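Local coordinates for protein putative gamma-hydroxymuconic semialdehyde dehydrogenase (Pseudomonas, PDB 4GO3) that binds NAD(+) and probably uses it to oxidise an aldehyde, presumably gamma-hydroxymuconic semialdehyde, to the corresponding acid, at residues A260-A265 with D295-R300; R286-K291 with A400-T405; P366-A371 with V387-F392. The protein carries 2 engineered substitutions. All blocks are in the same frame, centred on the assembly; numbering follows the deposited sequence.

How the contacts relate
The three contacts illustrate how a layered alpha/beta domain is built outward from one sheet. Contact 3 is a parallel pair of neighbouring strands, 367-370 and 386-392. Strand 286-290 lies on the other side of strand 386-392 and supplies half of contact 2, whose other half is the end of helix 395-403 and the loop after it. Contact 1 joins helices 262-274 and 294-307, which cover one face of the sheet; helix 395-403 covers the other. The centres of contacts 2 and 3 lie about 10 Å apart; that of contact 1 is about 14 Å from contact 3 and 16 Å from contact 2. Along the chain contacts 1 and 2 interleave, and contact 3 is nested within contact 2.

Contact 1: A260-A265 with D295-R300; sequences ANIEAA and DQFLER
Ile-262 and Phe-297 form the apolar centre of this meeting of two helices, their CA atoms 6.1 Å apart. The methyl CG2 of Ile-262 does the touching: chi1 of -77° sets CG1 beside the backbone nitrogen, which leaves the CG2 methyl opposite it, reaching into the angle between Phe-297 and Arg-300 and coming within 4.0 Å of Phe-297 CD1 and 3.9 Å of Arg-300 CD. One turn further on, Ala-265 meets the same ring differently, its CB lying in the ring plane at the edge, 3.8 Å from Phe-297 CE1. The ring also touches Val-266 and Ala-269, and Leu-287 and Leu-289 of strand 286-290, so it fills the wedge between both helices and the sheet.

The charged part of the contact lies toward solvent. Arg-300, bent at chi3, lays one face of its guanidinium over the aliphatic stem of Glu-263, with Glu-263 CB 3.6 Å above the plane and toward its rim. The carboxylate and guanidinium planes are only 13° apart, yet Glu-263 OE2 and Arg-300 NH2 remain 4.7 Å apart; any attraction between them is therefore at a distance. Glu-263 also has a long, weak ion pair with Arg-487 of the second subunit.

Asn-261, immediately before helix 262-274, is its N-cap. Its OD1 accepts a nearly straight bond from Ala-264 N (169°), which approaches from above the carbonyl plane, and a weak one from Glu-263 N, thereby fixing the start of the helix that carries Ile-262 and Ala-265.

Helix 262-274 connects the adjacent parallel strands 253-256 and 286-290, and helix 294-307 follows the second of these: a beta-alpha-beta crossover with the next helix packed against its own, as in the Rossmann-like catalytic domain of aldehyde dehydrogenases.

Contact 2: R286-K291 with A400-T405; sequences RLILHK and AIANNT
Ile-401 opens the contact with side chain and carbonyl alike. Its CG2 packs 3.8 Å from Ile-288 CD1, the two side chains lying alongside each other and pointing opposite ways, while Ile-401 O accepts from Arg-286 NH1 at 2.9 Å, the donor less surely placed. Ala-402 follows with the straighter partner: Arg-286 NH2 reaches Ala-402 O at 2.7 Å and 167°, the oxygen lying in the guanidinium plane at its edge and the donor tilted 28° from the carbonyl plane. The bend at chi3 (-62°) in Arg-286 turns the guanidinium to meet these two successive carbonyls. Asn-403 is tied by its side-chain amide to His-429 N and Ala-427 O. Asn-404 leaves the helix as the centre of an inverse gamma turn and offers its carbonyl to Gln-379 NE2. Thr-405 follows, its CB over one face of the guanidinium toward the rim, a fit left doubtful by NH1 being too close to a neighbour.

A leucine in place of Arg-286 would probably leave the Ile-401 and Ala-402 carbonyls, and that of Lys-251, which binds NE, without this donor. The cation sits at the C-terminal end of helix 395-403, which follows strand 386-392 and packs on the sheet face carrying Arg-286 and Ile-288; the helix dipole would be expected to strengthen its hold, and the strand probably holds the helix by charge as well as by packing.

Contact 3: P366-A371 with V387-F392; sequences PTVVEA and VTVVRF
Thr-367 begins the pairing: its carbonyl accepts from Val-387 N at 3.0 Å. Its hydroxyl is engaged with Glu-365 O and Gly-350 N. Val-368 turns its polar backbone to strand 345-348, but its methyl CG1, opposite the backbone nitrogen (chi1 -177°), lies 3.7 Å from Val-389 CG2. Together with Val-387 these side chains form the face covered by helices 262-274 and 294-307, through Phe-274, Phe-301 and Leu-298.

Val-369 uses both of its backbone groups: its N gives to Val-387 O at 2.8 Å, and its O takes a bond from Val-389 N at 2.7 Å. One residue thus bonds to the two that flank its register mate, Thr-388, the signature of parallel pairing. The two strand segments run 29° apart, and 367-370 is paired antiparallel to strand 345-348 on its far edge, so the mixed sheet of this aldehyde dehydrogenase domain changes direction here. The link between the paired strands contains no helix.

Glu-370 bends at chi2 so that its carboxylate passes beside Val-389 CG1 to form a salt bridge with Arg-391, the carboxylate and guanidinium planes 25° apart. The carboxylate lies at the edge of the Arg-391 guanidinium, on the NH1 side, although the modelled place of NH1 is less sure; NH2 pairs with Asp-295 of helix 294-307. Ala-371 closes the ladder, its N bonded to Val-389 O at 2.9 Å, while its own O rests 3.4 Å from Val-390 CG2.

Contact 1: A260-A265 with D295-R300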
loop_
_atom_site.group_PDB
_atom_site.type_symbol
_atom_site.label_atom_id
_atom_site.label_comp_id
_atom_site.label_asym_id
_atom_site.label_seq_id
_atom_site.Cartn_x
_atom_site.Cartn_y
_atom_site.Cartn_z
ATOM N N ALA A 260 -7.254 -35.453 12.929
ATOM C CA ALA A 260 -6.778 -35.360 11.571
ATOM C C ALA A 260 -6.589 -36.704 10.960
ATOM O O ALA A 260 -6.281 -37.628 11.624
ATOM C CB ALA A 260 -5.513 -34.631 11.523
ATOM N N ASN A 261 -6.750 -36.751 9.651
ATOM C CA ASN A 261 -6.409 -37.895 8.838
ATOM C C ASN A 261 -4.908 -37.932 8.681
ATOM O O ASN A 261 -4.340 -37.229 7.864
ATOM C CB ASN A 261 -7.089 -37.777 7.480
ATOM C CG ASN A 261 -6.645 -38.823 6.516
ATOM O OD1 ASN A 261 -5.684 -39.521 6.756
ATOM N ND2 ASN A 261 -7.343 -38.937 5.418
ATOM N N ILE A 262 -4.274 -38.753 9.497
ATOM C CA ILE A 262 -2.846 -38.697 9.689
ATOM C C ILE A 262 -2.048 -39.182 8.503
ATOM O O ILE A 262 -0.917 -38.786 8.346
ATOM C CB ILE A 262 -2.419 -39.408 10.975
ATOM C CG1 ILE A 262 -2.721 -38.537 12.179
ATOM C CG2 ILE A 262 -0.954 -39.686 10.943
ATOM C CD1 ILE A 262 -3.488 -39.225 13.199
ATOM N N GLU A 263 -2.624 -39.967 7.621
ATOM C CA GLU A 263 -1.910 -40.300 6.405
ATOM C C GLU A 263 -1.897 -39.101 5.477
ATOM O O GLU A 263 -0.905 -38.800 4.852
ATOM C CB GLU A 263 -2.567 -41.476 5.709
ATOM C CG GLU A 263 -1.640 -42.268 4.857
ATOM C CD GLU A 263 -2.318 -42.779 3.641
ATOM O OE1 GLU A 263 -3.539 -42.967 3.701
ATOM O OE2 GLU A 263 -1.633 -42.989 2.628
ATOM N N ALA A 264 -3.028 -38.420 5.401
ATOM C CA ALA A 264 -3.173 -37.249 4.573
ATOM C C ALA A 264 -2.301 -36.152 5.110
ATOM O O ALA A 264 -1.597 -35.501 4.361
ATOM C CB ALA A 264 -4.618 -36.803 4.542
ATOM N N ALA A 265 -2.362 -35.951 6.418
ATOM C CA ALA A 265 -1.587 -34.909 7.068
ATOM C C ALA A 265 -0.099 -35.120 6.839
ATOM O O ALA A 265 0.636 -34.164 6.610
ATOM C CB ALA A 265 -1.911 -34.837 8.562
ATOM N N ASP A 295 3.112 -39.258 17.861
ATOM C CA ASP A 295 3.882 -40.484 17.718
ATOM C C ASP A 295 3.430 -41.256 16.512
ATOM O O ASP A 295 4.235 -41.744 15.748
ATOM C CB ASP A 295 3.740 -41.357 18.954
ATOM C CG ASP A 295 4.434 -40.773 20.150
ATOM O OD1 ASP A 295 5.166 -39.791 19.977
ATOM O OD2 ASP A 295 4.240 -41.282 21.265
ATOM N N GLN A 296 2.130 -41.374 16.340
ATOM C CA GLN A 296 1.616 -42.039 15.163
ATOM C C GLN A 296 2.074 -41.291 13.946
ATOM O O GLN A 296 2.488 -41.880 12.970
ATOM C CB GLN A 296 0.097 -42.100 15.197
ATOM C CG GLN A 296 -0.423 -42.779 16.426
ATOM C CD GLN A 296 -1.611 -42.088 17.017
ATOM O OE1 GLN A 296 -2.683 -42.061 16.418
ATOM N NE2 GLN A 296 -1.438 -41.528 18.207
ATOM N N PHE A 297 2.004 -39.974 14.026
ATOM C CA PHE A 297 2.348 -39.129 12.907
ATOM C C PHE A 297 3.802 -39.245 12.543
ATOM O O PHE A 297 4.128 -39.556 11.412
ATOM C CB PHE A 297 2.038 -37.677 13.259
ATOM C CG PHE A 297 2.252 -36.710 12.130
ATOM C CD1 PHE A 297 1.223 -36.368 11.294
ATOM C CD2 PHE A 297 3.470 -36.132 11.925
ATOM C CE1 PHE A 297 1.420 -35.492 10.281
ATOM C CE2 PHE A 297 3.655 -35.260 10.916
ATOM C CZ PHE A 297 2.635 -34.942 10.094
ATOM N N LEU A 298 4.670 -38.955 13.504
ATOM C CA LEU A 298 6.126 -38.913 13.295
ATOM C C LEU A 298 6.716 -40.208 12.725
ATOM O O LEU A 298 7.694 -40.181 12.002
ATOM C CB LEU A 298 6.859 -38.495 14.570
ATOM C CG LEU A 298 6.697 -37.016 14.915
ATOM C CD1 LEU A 298 7.154 -36.731 16.335
ATOM C CD2 LEU A 298 7.423 -36.114 13.919
ATOM N N GLU A 299 6.079 -41.306 13.082
ATOM C CA GLU A 299 6.385 -42.616 12.581
ATOM C C GLU A 299 6.294 -42.701 11.073
ATOM O O GLU A 299 7.179 -43.271 10.465
ATOM C CB GLU A 299 5.437 -43.628 13.204
ATOM C CG GLU A 299 5.976 -45.027 13.291
ATOM C CD GLU A 299 6.485 -45.337 14.667
ATOM O OE1 GLU A 299 5.659 -45.624 15.557
ATOM O OE2 GLU A 299 7.711 -45.286 14.874
ATOM N N ARG A 300 5.248 -42.159 10.483
ATOM C CA ARG A 300 5.091 -42.249 9.060
ATOM C C ARG A 300 5.790 -41.102 8.401
ATOM O O ARG A 300 6.233 -41.212 7.274
ATOM C CB ARG A 300 3.618 -42.233 8.701
ATOM C CG ARG A 300 2.740 -42.621 9.830
ATOM C CD ARG A 300 1.299 -42.474 9.464
ATOM N NE ARG A 300 0.982 -43.266 8.294
ATOM C CZ ARG A 300 -0.218 -43.751 8.017
ATOM N NH1 ARG A 300 -1.234 -43.529 8.835
ATOM N NH2 ARG A 300 -0.397 -44.459 6.920
#

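Contact 2: R286-K291 with A400-T405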
loop_
_atom_site.group_PDB
_atom_site.type_symbol
_atom_site.label_atom_id
_atom_site.label_comp_id
_atom_site.label_asym_id
_atom_site.label_seq_id
_atom_site.Cartn_x
_atom_site.Cartn_y
_atom_site.Cartn_z
ATOM N N ARG A 286 6.955 -25.496 10.432
ATOM C CA ARG A 286 6.689 -25.666 11.840
ATOM C C ARG A 286 5.561 -26.648 12.061
ATOM O O ARG A 286 4.419 -26.249 12.118
ATOM C CB ARG A 286 6.266 -24.339 12.432
ATOM C CG ARG A 286 7.334 -23.303 12.514
ATOM C CD ARG A 286 6.884 -22.204 13.433
ATOM N NE ARG A 286 5.689 -21.541 12.940
ATOM C CZ ARG A 286 4.826 -20.890 13.701
ATOM N NH1 ARG A 286 5.004 -20.809 15.003
ATOM N NH2 ARG A 286 3.780 -20.319 13.151
ATOM N N LEU A 287 5.894 -27.923 12.201
ATOM C CA LEU A 287 4.915 -28.945 12.500
ATOM C C LEU A 287 4.496 -28.842 13.937
ATOM O O LEU A 287 5.323 -28.914 14.827
ATOM C CB LEU A 287 5.499 -30.316 12.266
ATOM C CG LEU A 287 5.223 -30.897 10.894
ATOM C CD1 LEU A 287 5.932 -32.216 10.755
ATOM C CD2 LEU A 287 3.748 -31.051 10.676
ATOM N N ILE A 288 3.198 -28.666 14.147
ATOM C CA ILE A 288 2.603 -28.557 15.467
ATOM C C ILE A 288 1.642 -29.722 15.627
ATOM O O ILE A 288 0.554 -29.713 15.078
ATOM C CB ILE A 288 1.829 -27.256 15.602
ATOM C CG1 ILE A 288 2.773 -26.074 15.553
ATOM C CG2 ILE A 288 1.051 -27.230 16.867
ATOM C CD1 ILE A 288 2.162 -24.858 14.968
ATOM N N LEU A 289 2.057 -30.734 16.373
ATOM C CA LEU A 289 1.303 -31.972 16.449
ATOM C C LEU A 289 0.641 -32.123 17.790
ATOM O O LEU A 289 1.250 -31.865 18.826
ATOM C CB LEU A 289 2.215 -33.160 16.206
ATOM C CG LEU A 289 3.175 -32.970 15.026
ATOM C CD1 LEU A 289 4.113 -34.162 14.919
ATOM C CD2 LEU A 289 2.394 -32.768 13.735
ATOM N N HIS A 290 -0.580 -32.598 17.752
ATOM C CA HIS A 290 -1.305 -32.891 18.951
ATOM C C HIS A 290 -0.675 -34.101 19.568
ATOM O O HIS A 290 -0.482 -35.101 18.910
ATOM C CB HIS A 290 -2.744 -33.172 18.592
ATOM C CG HIS A 290 -3.581 -33.592 19.742
ATOM N ND1 HIS A 290 -4.007 -32.716 20.706
ATOM C CD2 HIS A 290 -4.093 -34.792 20.071
ATOM C CE1 HIS A 290 -4.736 -33.360 21.591
ATOM N NE2 HIS A 290 -4.807 -34.621 21.225
ATOM N N LYS A 291 -0.350 -33.989 20.844
ATOM C CA LYS A 291 0.352 -35.013 21.582
ATOM C C LYS A 291 -0.192 -36.420 21.416
ATOM O O LYS A 291 0.531 -37.378 21.584
ATOM C CB LYS A 291 0.371 -34.645 23.054
ATOM C CG LYS A 291 -0.986 -34.536 23.688
ATOM C CD LYS A 291 -0.980 -35.137 25.086
ATOM C CE LYS A 291 -2.112 -34.617 25.968
ATOM N NZ LYS A 291 -1.578 -34.055 27.229
ATOM N N ALA A 400 -1.770 -20.511 19.984
ATOM C CA ALA A 400 -0.709 -19.729 20.595
ATOM C C ALA A 400 0.602 -19.947 19.861
ATOM O O ALA A 400 1.293 -18.993 19.500
ATOM C CB ALA A 400 -0.565 -20.084 22.045
ATOM N N ILE A 401 0.933 -21.211 19.631
ATOM C CA ILE A 401 2.185 -21.551 18.956
ATOM C C ILE A 401 2.189 -21.010 17.535
ATOM O O ILE A 401 3.112 -20.306 17.134
ATOM C CB ILE A 401 2.405 -23.061 18.910
ATOM C CG1 ILE A 401 2.534 -23.617 20.321
ATOM C CG2 ILE A 401 3.647 -23.381 18.142
ATOM C CD1 ILE A 401 2.344 -25.125 20.382
ATOM N N ALA A 402 1.140 -21.340 16.787
ATOM C CA ALA A 402 0.989 -20.880 15.419
ATOM C C ALA A 402 1.250 -19.380 15.317
ATOM O O ALA A 402 1.846 -18.911 14.354
ATOM C CB ALA A 402 -0.401 -21.202 14.923
ATOM N N ASN A 403 0.810 -18.637 16.326
ATOM C CA ASN A 403 0.861 -17.189 16.289
ATOM C C ASN A 403 2.068 -16.616 17.001
ATOM O O ASN A 403 2.395 -15.443 16.849
ATOM C CB ASN A 403 -0.413 -16.616 16.891
ATOM C CG ASN A 403 -1.544 -16.549 15.893
ATOM O OD1 ASN A 403 -1.328 -16.558 14.685
ATOM N ND2 ASN A 403 -2.760 -16.475 16.393
ATOM N N ASN A 404 2.726 -17.461 17.777
ATOM C CA ASN A 404 3.959 -17.101 18.456
ATOM C C ASN A 404 5.001 -17.017 17.358
ATOM O O ASN A 404 5.805 -17.922 17.205
ATOM C CB ASN A 404 4.325 -18.223 19.417
ATOM C CG ASN A 404 5.609 -17.957 20.154
ATOM O OD1 ASN A 404 5.805 -16.879 20.711
ATOM N ND2 ASN A 404 6.502 -18.944 20.163
ATOM N N THR A 405 4.905 -16.013 16.502
ATOM C CA THR A 405 5.963 -15.698 15.543
ATOM C C THR A 405 5.775 -14.330 14.969
ATOM O O THR A 405 4.725 -13.793 15.076
ATOM C CB THR A 405 6.135 -16.748 14.431
ATOM O OG1 THR A 405 5.166 -16.551 13.425
ATOM C CG2 THR A 405 5.951 -18.070 14.965
#

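Contact 3: P366-A371 with V387-F392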
loop_
_atom_site.group_PDB
_atom_site.type_symbol
_atom_site.label_atom_id
_atom_site.label_comp_id
_atom_site.label_asym_id
_atom_site.label_seq_id
_atom_site.Cartn_x
_atom_site.Cartn_y
_atom_site.Cartn_z
ATOM N N PRO A 366 16.571 -34.029 3.911
ATOM C CA PRO A 366 15.279 -33.679 4.501
ATOM C C PRO A 366 15.412 -33.814 6.019
ATOM O O PRO A 366 15.682 -34.919 6.528
ATOM C CB PRO A 366 14.353 -34.753 3.955
ATOM C CG PRO A 366 14.985 -35.192 2.687
ATOM C CD PRO A 366 16.450 -35.056 2.864
ATOM N N THR A 367 15.251 -32.697 6.725
ATOM C CA THR A 367 15.589 -32.639 8.138
ATOM C C THR A 367 14.350 -32.380 9.001
ATOM O O THR A 367 13.475 -31.587 8.646
ATOM C CB THR A 367 16.647 -31.553 8.390
ATOM O OG1 THR A 367 17.864 -31.920 7.731
ATOM C CG2 THR A 367 16.911 -31.407 9.870
ATOM N N VAL A 368 14.278 -33.061 10.133
ATOM C CA VAL A 368 13.143 -32.942 11.026
ATOM C C VAL A 368 13.669 -32.874 12.441
ATOM O O VAL A 368 14.374 -33.773 12.884
ATOM C CB VAL A 368 12.219 -34.168 10.923
ATOM C CG1 VAL A 368 10.986 -33.986 11.823
ATOM C CG2 VAL A 368 11.806 -34.401 9.487
ATOM N N VAL A 369 13.306 -31.822 13.159
ATOM C CA VAL A 369 13.885 -31.555 14.469
ATOM C C VAL A 369 12.819 -31.351 15.534
ATOM O O VAL A 369 11.950 -30.495 15.394
ATOM C CB VAL A 369 14.770 -30.297 14.408
ATOM C CG1 VAL A 369 15.312 -29.958 15.784
ATOM C CG2 VAL A 369 15.887 -30.511 13.426
ATOM N N GLU A 370 12.862 -32.123 16.603
ATOM C CA GLU A 370 11.922 -31.922 17.681
ATOM C C GLU A 370 12.446 -30.799 18.536
ATOM O O GLU A 370 13.578 -30.819 18.939
ATOM C CB GLU A 370 11.772 -33.192 18.494
ATOM C CG GLU A 370 10.881 -33.036 19.671
ATOM C CD GLU A 370 9.546 -33.678 19.479
ATOM O OE1 GLU A 370 9.484 -34.725 18.840
ATOM O OE2 GLU A 370 8.555 -33.138 19.985
ATOM N N ALA A 371 11.616 -29.807 18.798
ATOM C CA ALA A 371 12.062 -28.566 19.421
ATOM C C ALA A 371 11.024 -27.959 20.368
ATOM O O ALA A 371 10.008 -28.587 20.693
ATOM C CB ALA A 371 12.447 -27.567 18.351
ATOM N N VAL A 387 11.951 -29.039 8.994
ATOM C CA VAL A 387 10.766 -28.879 9.811
ATOM C C VAL A 387 11.045 -29.126 11.266
ATOM O O VAL A 387 11.686 -30.088 11.634
ATOM C CB VAL A 387 9.708 -29.870 9.459
ATOM C CG1 VAL A 387 8.358 -29.250 9.542
ATOM C CG2 VAL A 387 9.970 -30.449 8.137
ATOM N N THR A 388 10.513 -28.254 12.099
ATOM C CA THR A 388 10.621 -28.402 13.519
ATOM C C THR A 388 9.319 -28.968 13.978
ATOM O O THR A 388 8.290 -28.671 13.432
ATOM C CB THR A 388 10.829 -27.066 14.205
ATOM O OG1 THR A 388 9.774 -26.183 13.839
ATOM C CG2 THR A 388 12.135 -26.470 13.796
ATOM N N VAL A 389 9.381 -29.792 14.996
ATOM C CA VAL A 389 8.210 -30.462 15.534
ATOM C C VAL A 389 8.008 -30.057 16.970
ATOM O O VAL A 389 8.941 -30.056 17.769
ATOM C CB VAL A 389 8.340 -31.965 15.480
ATOM C CG1 VAL A 389 7.122 -32.611 16.103
ATOM C CG2 VAL A 389 8.508 -32.404 14.049
ATOM N N VAL A 390 6.775 -29.695 17.278
ATOM C CA VAL A 390 6.402 -29.270 18.602
ATOM C C VAL A 390 5.066 -29.909 18.873
ATOM O O VAL A 390 4.325 -30.215 17.940
ATOM C CB VAL A 390 6.297 -27.767 18.654
ATOM C CG1 VAL A 390 5.498 -27.328 19.852
ATOM C CG2 VAL A 390 7.695 -27.166 18.673
ATOM N N ARG A 391 4.761 -30.153 20.137
ATOM C CA ARG A 391 3.518 -30.824 20.463
ATOM C C ARG A 391 2.640 -29.945 21.306
ATOM O O ARG A 391 3.120 -29.059 21.992
ATOM C CB ARG A 391 3.814 -32.111 21.181
ATOM C CG ARG A 391 4.562 -33.117 20.315
ATOM C CD ARG A 391 5.419 -34.006 21.192
ATOM N NE ARG A 391 5.290 -35.415 20.859
ATOM C CZ ARG A 391 6.203 -36.100 20.189
ATOM N NH1 ARG A 391 7.306 -35.496 19.775
ATOM N NH2 ARG A 391 6.011 -37.384 19.939
ATOM N N PHE A 392 1.341 -30.181 21.236
ATOM C CA PHE A 392 0.380 -29.404 21.994
ATOM C C PHE A 392 -0.764 -30.292 22.463
ATOM O O PHE A 392 -0.882 -31.448 22.049
ATOM C CB PHE A 392 -0.168 -28.282 21.132
ATOM C CG PHE A 392 -1.101 -28.742 20.059
ATOM C CD1 PHE A 392 -2.468 -28.714 20.258
ATOM C CD2 PHE A 392 -0.617 -29.193 18.847
ATOM C CE1 PHE A 392 -3.334 -29.120 19.272
ATOM C CE2 PHE A 392 -1.468 -29.590 17.856
ATOM C CZ PHE A 392 -2.836 -29.555 18.068
#